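Long-range contacts in deoxyribodipyrimidine photo-lyase (Oryza sativa Japonica Group, PDB 3UMV), which catalyses the light-driven splitting of cyclobutane pyrimidine dimers in UV-damaged DNA, using FAD as its cofactor: residues Pro39-Met44 and Gln126-Ser131; Trp399-Leu404 and Pro453-Ile458; Glu412-Ala417 and Ser440-His445. All blocks are in the same frame, centred on the assembly; numbering follows the deposited sequence.

Interaction 1 lies on the opposite side of the chain's centre from the other two, in the alpha/beta domain, with its centre about 49 Å from that of interaction 2 and about 41 Å from that of interaction 3. All three contacts are largely buried, yet their chemistry differs. At interaction 1 a backbone hydrogen bond starts a parallel strand pairing. Interaction 2 sets a helix against a loop through an aromatic ring, and interaction 3 joins two helices by apolar side-chain packing. Interactions 2 and 3 share a helical neighbourhood: their centres lie about 8 Å apart, and Lys401 NZ comes within 2.8 Å of Ser440 O, a probable hydrogen bond between them.

Interaction 1. Residues Pro39-Met44 and Gln126-Ser131; sequences PVVYWM and QRLGAS. Unlike the reference sequence in segment 126-131: Gln126 (reference Arg).
Pro39 and Ala130 bring their CA atoms to 4.5 Å where the chain leaves helix 120-127 and swings alongside the start of strand 40-44. The setting is the mostly parallel sheet of the photolyase/cryptochrome alpha/beta domain, and the incoming chain goes on to become strand 132-135, the neighbour of 40-44 in that sheet. Ser131 N donates to Pro39 O at 2.9 Å, with an N-H...O angle of 153° and the donor in the carbonyl plane. Val41 extends the pairing through backbone bonds to Thr132 and Val134, which places the Pro39-Ser131 bond at the mouth of the parallel pair.

A Schellman motif makes the change of direction possible. Gly129, with positive phi, ends the helix: Ala130 N turns back to Val125 O, and Gly129 N makes a weak bond to Gln126 O. Two carbonyl oxygens of the turn lie against the proline ring, Leu128 O and Gly129 O each 3.5 Å from Pro39 CD. The same ring packs its CG on Leu128 CB at 4.2 Å.

Part of the apolar contact gathers round one methyl group. Val41 points its CB toward the helix end and presents CG2, which stands anti to its own carbonyl carbon because CG1 takes the place anti to the backbone N (chi1 177°). This Val41 CG2 meets Leu128 CD1 at 3.9 Å and Ala130 CB at 4.1 Å, the Val41 and Leu128 side chains crossing at about a right angle. Trp212 and Glu215 pack against Leu128 from loops, while Ala73 of the adjoining strand touches Val41. A bond from the Ser131 hydroxyl to Gly38 O is doubtful, since that side chain has two conformers. Ala130 adds a last close approach, its CB resting 3.4 Å from Pro39 O.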
loop_
_atom_site.group_PDB
_atom_site.type_symbol
_atom_site.label_atom_id
_atom_site.label_comp_id
_atom_site.label_asym_id
_atom_site.label_seq_id
_atom_site.Cartn_x
_atom_site.Cartn_y
_atom_site.Cartn_z
ATOM N N PRO A 39 -20.904 22.129 4.569
ATOM C CA PRO A 39 -20.635 20.697 4.392
ATOM C C PRO A 39 -19.229 20.291 4.836
ATOM O O PRO A 39 -18.297 21.098 4.810
ATOM C CB PRO A 39 -20.770 20.500 2.880
ATOM C CG PRO A 39 -21.740 21.604 2.450
ATOM C CD PRO A 39 -21.412 22.768 3.343
ATOM N N VAL A 40 -19.088 19.037 5.248
ATOM C CA VAL A 40 -17.781 18.447 5.474
ATOM C C VAL A 40 -17.489 17.520 4.298
ATOM O O VAL A 40 -18.351 16.729 3.899
ATOM C CB VAL A 40 -17.746 17.627 6.783
ATOM C CG1 VAL A 40 -16.381 16.938 6.947
ATOM C CG2 VAL A 40 -18.086 18.528 7.986
ATOM N N VAL A 41 -16.290 17.633 3.731
ATOM C CA VAL A 41 -15.904 16.792 2.601
ATOM C C VAL A 41 -14.720 15.924 2.990
ATOM O O VAL A 41 -13.706 16.446 3.451
ATOM C CB VAL A 41 -15.480 17.634 1.390
ATOM C CG1 VAL A 41 -15.013 16.730 0.238
ATOM C CG2 VAL A 41 -16.619 18.540 0.951
ATOM N N TYR A 42 -14.861 14.607 2.818
ATOM C CA TYR A 42 -13.751 13.684 2.994
ATOM C C TYR A 42 -13.151 13.392 1.621
ATOM O O TYR A 42 -13.801 12.801 0.753
ATOM C CB TYR A 42 -14.203 12.388 3.695
ATOM C CG TYR A 42 -13.222 11.231 3.604
ATOM C CD1 TYR A 42 -11.845 11.439 3.684
ATOM C CD2 TYR A 42 -13.676 9.918 3.461
ATOM C CE1 TYR A 42 -10.945 10.382 3.589
ATOM C CE2 TYR A 42 -12.776 8.842 3.376
ATOM C CZ TYR A 42 -11.418 9.082 3.453
ATOM O OH TYR A 42 -10.526 8.029 3.381
ATOM N N TRP A 43 -11.935 13.882 1.415
ATOM C CA TRP A 43 -11.172 13.572 0.220
ATOM C C TRP A 43 -10.516 12.211 0.431
ATOM O O TRP A 43 -9.495 12.096 1.100
ATOM C CB TRP A 43 -10.133 14.675 -0.045
ATOM C CG TRP A 43 -9.173 14.364 -1.173
ATOM C CD1 TRP A 43 -9.293 13.374 -2.110
ATOM C CD2 TRP A 43 -7.930 15.033 -1.458
ATOM N NE1 TRP A 43 -8.224 13.401 -2.963
ATOM C CE2 TRP A 43 -7.368 14.404 -2.586
ATOM C CE3 TRP A 43 -7.242 16.105 -0.870
ATOM C CZ2 TRP A 43 -6.138 14.805 -3.142
ATOM C CZ3 TRP A 43 -6.019 16.509 -1.431
ATOM C CH2 TRP A 43 -5.487 15.859 -2.550
ATOM N N MET A 44 -11.159 11.177 -0.107
ATOM C CA MET A 44 -10.667 9.810 -0.032
ATOM C C MET A 44 -9.547 9.608 -1.041
ATOM O O MET A 44 -9.713 9.925 -2.215
ATOM C CB MET A 44 -11.818 8.866 -0.371
ATOM C CG MET A 44 -11.456 7.383 -0.344
ATOM S SD MET A 44 -12.868 6.397 -0.878
ATOM C CE MET A 44 -13.855 6.310 0.616
ATOM N N GLN A 126 -15.137 24.709 -2.660
ATOM C CA GLN A 126 -15.597 26.095 -2.789
ATOM C C GLN A 126 -17.026 26.224 -3.318
ATOM O O GLN A 126 -17.774 27.080 -2.852
ATOM C CB GLN A 126 -14.620 26.920 -3.631
ATOM C CG GLN A 126 -13.313 27.186 -2.907
ATOM C CD GLN A 126 -12.288 27.884 -3.770
ATOM O OE1 GLN A 126 -11.357 27.253 -4.274
ATOM N NE2 GLN A 126 -12.436 29.194 -3.929
ATOM N N ARG A 127 -17.408 25.376 -4.273
ATOM C CA ARG A 127 -18.778 25.390 -4.797
ATOM C C ARG A 127 -19.778 25.069 -3.681
ATOM O O ARG A 127 -20.852 25.666 -3.602
ATOM C CB ARG A 127 -18.957 24.378 -5.934
ATOM C CG ARG A 127 -18.292 24.753 -7.245
ATOM C CD ARG A 127 -18.878 23.947 -8.411
ATOM N NE ARG A 127 -18.729 22.502 -8.235
ATOM C CZ ARG A 127 -17.632 21.827 -8.558
ATOM N NH1 ARG A 127 -17.569 20.510 -8.375
ATOM N NH2 ARG A 127 -16.589 22.472 -9.059
ATOM N N LEU A 128 -19.411 24.120 -2.824
ATOM C CA LEU A 128 -20.294 23.642 -1.768
ATOM C C LEU A 128 -20.307 24.575 -0.572
ATOM O O LEU A 128 -21.143 24.438 0.320
ATOM C CB LEU A 128 -19.830 22.264 -1.283
ATOM C CG LEU A 128 -19.879 21.071 -2.215
ATOM C CD1 LEU A 128 -19.309 19.830 -1.499
ATOM C CD2 LEU A 128 -21.292 20.829 -2.706
ATOM N N GLY A 129 -19.357 25.503 -0.535
ATOM C CA GLY A 129 -19.151 26.306 0.652
ATOM C C GLY A 129 -18.823 25.435 1.852
ATOM O O GLY A 129 -19.395 25.618 2.925
ATOM N N ALA A 130 -17.897 24.496 1.664
ATOM C CA ALA A 130 -17.527 23.543 2.710
ATOM C C ALA A 130 -16.853 24.234 3.892
ATOM O O ALA A 130 -16.132 25.219 3.726
ATOM C CB ALA A 130 -16.621 22.430 2.145
ATOM N N SER A 131 -17.107 23.717 5.085
ATOM C CA SER A 131 -16.480 24.233 6.293
ATOM C C SER A 131 -15.149 23.534 6.516
ATOM O O SER A 131 -14.168 24.157 6.914
ATOM C CB SER A 131 -17.385 23.991 7.493
ATOM O OG SER A 131 -17.627 22.605 7.652
#

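Interaction 2. Residues Trp399-Leu404 and Pro453-Ile458; sequences WAKKIL and PVFGKI. With URE (urea), chain K; EDO (1,2-ethanediol), chain F.
A type II' turn from Phe455 to Ile458, with Gly456 at its first corner, packs against helix 393-405 in the helical FAD-binding part of the enzyme. Leu404 points its CB toward the turn and lays CD2 almost squarely over the Phe455 ring, 3.7 Å from the centroid and 5° off the normal, a CH-pi contact. That methyl is delivered by a chain whose CG lies anti to the backbone N (chi1 172°). The ring reaches farther along the helix as well: its CZ comes 3.2 Å from Lys401 O, approached obliquely, and its CE1 lies 4.1 Å from Lys401 CB. Tyr460 meets the same ring edge-to-face. Lys401 runs on past Ile458, NZ passing 4.0 Å from Ile458 CG2, and bends at its end to bond its main partner, Arg459 O. Val454, with positive phi, occupies a gamma turn closed by Phe455 N to Pro453 O at 2.8 Å, and Pro453 O also accepts a bond from an ethanediol molecule. On its other flanks the helix carries Trp399, predicted to relay electrons, and Ala400, which touches FAD, so the helix that packs on this turn also lines the photolyase flavin site.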
loop_
_atom_site.group_PDB
_atom_site.type_symbol
_atom_site.label_atom_id
_atom_site.label_comp_id
_atom_site.label_asym_id
_atom_site.label_seq_id
_atom_site.Cartn_x
_atom_site.Cartn_y
_atom_site.Cartn_z
ATOM N N TRP A 399 14.672 -12.180 -5.414
ATOM C CA TRP A 399 14.513 -11.496 -6.699
ATOM C C TRP A 399 15.248 -10.166 -6.726
ATOM O O TRP A 399 16.026 -9.884 -7.648
ATOM C CB TRP A 399 13.020 -11.301 -6.948
ATOM C CG TRP A 399 12.654 -10.444 -8.098
ATOM C CD1 TRP A 399 12.550 -10.821 -9.407
ATOM C CD2 TRP A 399 12.254 -9.074 -8.041
ATOM N NE1 TRP A 399 12.143 -9.753 -10.173
ATOM C CE2 TRP A 399 11.960 -8.668 -9.359
ATOM C CE3 TRP A 399 12.126 -8.146 -7.005
ATOM C CZ2 TRP A 399 11.553 -7.373 -9.665
ATOM C CZ3 TRP A 399 11.725 -6.866 -7.313
ATOM C CH2 TRP A 399 11.434 -6.490 -8.624
ATOM N N ALA A 400 15.047 -9.344 -5.714
ATOM C CA ALA A 400 15.673 -8.033 -5.719
ATOM C C ALA A 400 17.183 -8.106 -5.477
ATOM O O ALA A 400 17.946 -7.307 -6.019
ATOM C CB ALA A 400 14.994 -7.101 -4.696
ATOM N N LYS A 401 17.610 -9.048 -4.646
ATOM C CA LYS A 401 19.032 -9.225 -4.398
ATOM C C LYS A 401 19.809 -9.686 -5.630
ATOM O O LYS A 401 20.968 -9.283 -5.832
ATOM C CB LYS A 401 19.259 -10.166 -3.226
ATOM C CG LYS A 401 18.881 -9.520 -1.907
ATOM C CD LYS A 401 19.291 -10.366 -0.724
ATOM C CE LYS A 401 18.867 -9.669 0.588
ATOM N NZ LYS A 401 19.707 -8.479 0.876
ATOM N N LYS A 402 19.199 -10.531 -6.456
ATOM C CA LYS A 402 19.851 -10.906 -7.717
ATOM C C LYS A 402 19.992 -9.710 -8.659
ATOM O O LYS A 402 20.952 -9.612 -9.423
ATOM C CB LYS A 402 19.105 -12.036 -8.419
ATOM C CG LYS A 402 19.143 -13.362 -7.683
ATOM C CD LYS A 402 20.570 -13.869 -7.550
ATOM C CE LYS A 402 20.904 -14.130 -6.098
ATOM N NZ LYS A 402 22.160 -14.933 -5.923
ATOM N N ILE A 403 19.041 -8.781 -8.608
ATOM C CA ILE A 403 19.144 -7.603 -9.456
ATOM C C ILE A 403 20.376 -6.785 -9.063
ATOM O O ILE A 403 21.114 -6.316 -9.930
ATOM C CB ILE A 403 17.864 -6.765 -9.398
ATOM C CG1 ILE A 403 16.688 -7.582 -9.907
ATOM C CG2 ILE A 403 18.007 -5.498 -10.229
ATOM C CD1 ILE A 403 15.347 -6.870 -9.820
ATOM N N LEU A 404 20.625 -6.662 -7.761
ATOM C CA LEU A 404 21.874 -6.062 -7.275
ATOM C C LEU A 404 23.097 -6.808 -7.813
ATOM O O LEU A 404 24.097 -6.204 -8.252
ATOM C CB LEU A 404 21.906 -6.068 -5.747
ATOM C CG LEU A 404 23.235 -5.652 -5.112
ATOM C CD1 LEU A 404 23.587 -4.214 -5.501
ATOM C CD2 LEU A 404 23.168 -5.804 -3.593
ATOM N N PRO A 453 32.304 -9.869 -2.212
ATOM C CA PRO A 453 32.336 -9.040 -3.420
ATOM C C PRO A 453 30.941 -8.568 -3.864
ATOM O O PRO A 453 29.952 -9.295 -3.712
ATOM C CB PRO A 453 32.933 -9.985 -4.477
ATOM C CG PRO A 453 33.711 -10.970 -3.693
ATOM C CD PRO A 453 32.957 -11.174 -2.420
ATOM N N VAL A 454 30.888 -7.355 -4.409
ATOM C CA VAL A 454 29.657 -6.751 -4.940
ATOM C C VAL A 454 28.682 -6.305 -3.848
ATOM O O VAL A 454 28.323 -5.133 -3.756
ATOM C CB VAL A 454 28.924 -7.678 -5.931
ATOM C CG1 VAL A 454 27.662 -6.984 -6.480
ATOM C CG2 VAL A 454 29.831 -8.030 -7.083
ATOM N N PHE A 455 28.227 -7.249 -3.042
ATOM C CA PHE A 455 27.279 -6.926 -1.996
ATOM C C PHE A 455 27.919 -6.178 -0.837
ATOM O O PHE A 455 27.232 -5.517 -0.058
ATOM C CB PHE A 455 26.663 -8.198 -1.437
ATOM C CG PHE A 455 25.515 -8.718 -2.238
ATOM C CD1 PHE A 455 24.290 -8.937 -1.644
ATOM C CD2 PHE A 455 25.659 -8.980 -3.590
ATOM C CE1 PHE A 455 23.223 -9.416 -2.390
ATOM C CE2 PHE A 455 24.605 -9.467 -4.331
ATOM C CZ PHE A 455 23.387 -9.692 -3.728
ATOM N N GLY A 456 29.231 -6.302 -0.683
ATOM C CA GLY A 456 29.832 -5.837 0.552
ATOM C C GLY A 456 29.180 -6.549 1.728
ATOM O O GLY A 456 29.011 -7.773 1.703
ATOM N N LYS A 457 28.799 -5.782 2.747
ATOM C CA LYS A 457 28.113 -6.339 3.918
ATOM C C LYS A 457 26.589 -6.441 3.783
ATOM O O LYS A 457 25.900 -6.823 4.724
ATOM C CB LYS A 457 28.494 -5.551 5.169
ATOM C CG LYS A 457 29.995 -5.513 5.388
ATOM C CD LYS A 457 30.369 -4.728 6.627
ATOM C CE LYS A 457 31.871 -4.513 6.671
ATOM N NZ LYS A 457 32.293 -3.747 7.880
ATOM N N ILE A 458 26.052 -6.090 2.622
ATOM C CA ILE A 458 24.614 -6.225 2.410
ATOM C C ILE A 458 24.317 -7.723 2.413
ATOM O O ILE A 458 25.066 -8.494 1.831
ATOM C CB ILE A 458 24.191 -5.638 1.049
ATOM C CG1 ILE A 458 24.547 -4.147 0.990
ATOM C CG2 ILE A 458 22.700 -5.866 0.814
ATOM C CD1 ILE A 458 23.963 -3.330 2.146
HETATM C C URE K . 26.728 -11.671 3.269
HETATM O O URE K . 26.974 -10.594 2.715
HETATM N N1 URE K . 25.490 -12.057 3.505
HETATM N N2 URE K . 27.717 -12.455 3.624
HETATM C C1 EDO F . 29.027 -12.361 -6.114
HETATM O O1 EDO F . 28.299 -12.127 -7.258
HETATM C C2 EDO F . 28.688 -11.731 -4.953
HETATM O O2 EDO F . 29.371 -12.020 -3.797
#

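Interaction 3. Residues Glu412-Ala417 and Ser440-His445; sequences EALSTA and SICGLH. With EDO (1,2-ethanediol), chain D.
Ile441 drives its side chain into a shallow hollow on helix 410-424 that is walled by Ala413, Leu414 and Ala417. The nearest backbones are those of Leu414 and Ile441, whose CA atoms stand 6.5 Å apart. Because two of the three walls are alanines, the isoleucine can reach down to the helix backbone itself.

The bump is the outer methyl. CG1 of Ile441 lies anti to the carbonyl carbon (chi1 -68°), and the chain then runs extended (chi2 174°), which carries CD1 out towards helix 410-424. Ile441 CD1 settles 3.6 Å from Ala413 O and 3.8 Å from Leu414 CA, with Ala417 CB on the next turn, also at 3.8 Å, as the far wall. The methyl thus lies against a carbonyl oxygen, Ala413 O, that already accepts the helix bond from Ala417 N. The shorter branch fills the nearer rim of the hollow, Ile441 CG2 lying 4.2 Å from Ala413 CB and 4.4 Å from Leu414 CB.

Leu414 answers as a bump in the other direction. Its side chain extends past Ile441 along the flank of helix 431-442, where Leu414 CD2 reaches Cys442 SG at 4.2 Å. Met438 packs on this leucine from one turn earlier in the same helix, and Leu340 and Ala343 touch Cys442 from a loop. Ile403 of helix 393-405 rests against both Ala413 and Ala417, making the small-residue face of helix 410-424 the meeting place of three helices. Ser440, beside the isoleucine, touches FAD, and the Ala417 side chain is about 6 Å from the FAD (nearest atoms): close packing of helices through small residues behind the flavin pocket of the helical photolyase domain.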
loop_
_atom_site.group_PDB
_atom_site.type_symbol
_atom_site.label_atom_id
_atom_site.label_comp_id
_atom_site.label_asym_id
_atom_site.label_seq_id
_atom_site.Cartn_x
_atom_site.Cartn_y
_atom_site.Cartn_z
ATOM N N GLU A 412 21.353 1.642 -10.074
ATOM C CA GLU A 412 20.691 1.024 -11.223
ATOM C C GLU A 412 19.846 -0.184 -10.805
ATOM O O GLU A 412 18.743 -0.377 -11.312
ATOM C CB GLU A 412 21.710 0.589 -12.285
ATOM C CG GLU A 412 21.083 -0.123 -13.481
ATOM C CD GLU A 412 20.313 0.816 -14.386
ATOM O OE1 GLU A 412 20.497 2.046 -14.254
ATOM O OE2 GLU A 412 19.530 0.326 -15.236
ATOM N N ALA A 413 20.369 -0.991 -9.886
ATOM C CA ALA A 413 19.619 -2.138 -9.370
ATOM C C ALA A 413 18.321 -1.684 -8.693
ATOM O O ALA A 413 17.242 -2.224 -8.958
ATOM C CB ALA A 413 20.471 -2.935 -8.382
ATOM N N LEU A 414 18.445 -0.685 -7.825
ATOM C CA LEU A 414 17.305 -0.156 -7.079
ATOM C C LEU A 414 16.247 0.381 -8.036
ATOM O O LEU A 414 15.048 0.107 -7.880
ATOM C CB LEU A 414 17.773 0.946 -6.129
ATOM C CG LEU A 414 16.821 1.515 -5.088
ATOM C CD1 LEU A 414 16.310 0.403 -4.163
ATOM C CD2 LEU A 414 17.574 2.576 -4.289
ATOM N N SER A 415 16.689 1.136 -9.038
ATOM C CA SER A 415 15.772 1.721 -10.018
ATOM C C SER A 415 15.032 0.638 -10.794
ATOM O O SER A 415 13.839 0.749 -11.075
ATOM C CB SER A 415 16.550 2.620 -10.986
ATOM O OG SER A 415 15.692 3.154 -11.971
ATOM N N THR A 416 15.750 -0.416 -11.153
ATOM C CA THR A 416 15.142 -1.495 -11.928
ATOM C C THR A 416 14.143 -2.300 -11.091
ATOM O O THR A 416 13.038 -2.606 -11.551
ATOM C CB THR A 416 16.221 -2.391 -12.577
ATOM O OG1 THR A 416 16.903 -1.634 -13.585
ATOM C CG2 THR A 416 15.592 -3.586 -13.238
ATOM N N ALA A 417 14.519 -2.617 -9.859
ATOM C CA ALA A 417 13.618 -3.348 -8.956
ATOM C C ALA A 417 12.314 -2.577 -8.749
ATOM O O ALA A 417 11.223 -3.150 -8.794
ATOM C CB ALA A 417 14.312 -3.628 -7.602
ATOM N N SER A 440 16.312 -5.097 0.391
ATOM C CA SER A 440 17.022 -6.109 -0.379
ATOM C C SER A 440 18.350 -5.601 -0.907
ATOM O O SER A 440 19.371 -6.284 -0.815
ATOM C CB SER A 440 16.145 -6.557 -1.552
ATOM O OG SER A 440 14.941 -7.109 -1.054
ATOM N N ILE A 441 18.327 -4.392 -1.445
ATOM C CA ILE A 441 19.433 -3.906 -2.253
ATOM C C ILE A 441 20.379 -3.026 -1.420
ATOM O O ILE A 441 21.576 -3.006 -1.668
ATOM C CB ILE A 441 18.885 -3.187 -3.517
ATOM C CG1 ILE A 441 18.224 -4.228 -4.423
ATOM C CG2 ILE A 441 19.976 -2.414 -4.274
ATOM C CD1 ILE A 441 17.518 -3.666 -5.623
ATOM N N CYS A 442 19.835 -2.358 -0.399
ATOM C CA CYS A 442 20.566 -1.358 0.389
ATOM C C CYS A 442 20.578 -1.669 1.885
ATOM O O CYS A 442 20.977 -0.832 2.686
ATOM C CB CYS A 442 19.979 0.039 0.184
ATOM S SG CYS A 442 19.995 0.543 -1.503
ATOM N N GLY A 443 20.140 -2.870 2.242
ATOM C CA GLY A 443 20.134 -3.331 3.617
ATOM C C GLY A 443 19.294 -2.509 4.585
ATOM O O GLY A 443 19.530 -2.530 5.783
ATOM N N LEU A 444 18.311 -1.778 4.064
ATOM C CA LEU A 444 17.458 -0.948 4.910
ATOM C C LEU A 444 16.753 -1.833 5.932
ATOM O O LEU A 444 16.248 -2.895 5.586
ATOM C CB LEU A 444 16.423 -0.207 4.052
ATOM C CG LEU A 444 15.458 0.726 4.803
ATOM C CD1 LEU A 444 16.227 1.807 5.543
ATOM C CD2 LEU A 444 14.406 1.344 3.885
ATOM N N HIS A 445 16.756 -1.395 7.190
ATOM C CA HIS A 445 16.104 -2.118 8.298
ATOM C C HIS A 445 16.744 -3.476 8.597
ATOM O O HIS A 445 16.192 -4.264 9.370
ATOM C CB HIS A 445 14.610 -2.324 8.052
ATOM C CG HIS A 445 13.850 -1.073 7.750
ATOM N ND1 HIS A 445 14.080 0.129 8.388
ATOM C CD2 HIS A 445 12.834 -0.848 6.878
ATOM C CE1 HIS A 445 13.244 1.041 7.918
ATOM N NE2 HIS A 445 12.478 0.471 7.003
HETATM C C1 EDO D . 18.873 -5.676 12.332
HETATM O O1 EDO D . 19.001 -6.961 12.805
HETATM C C2 EDO D . 17.699 -5.228 11.791
HETATM O O2 EDO D . 16.703 -6.100 11.399
#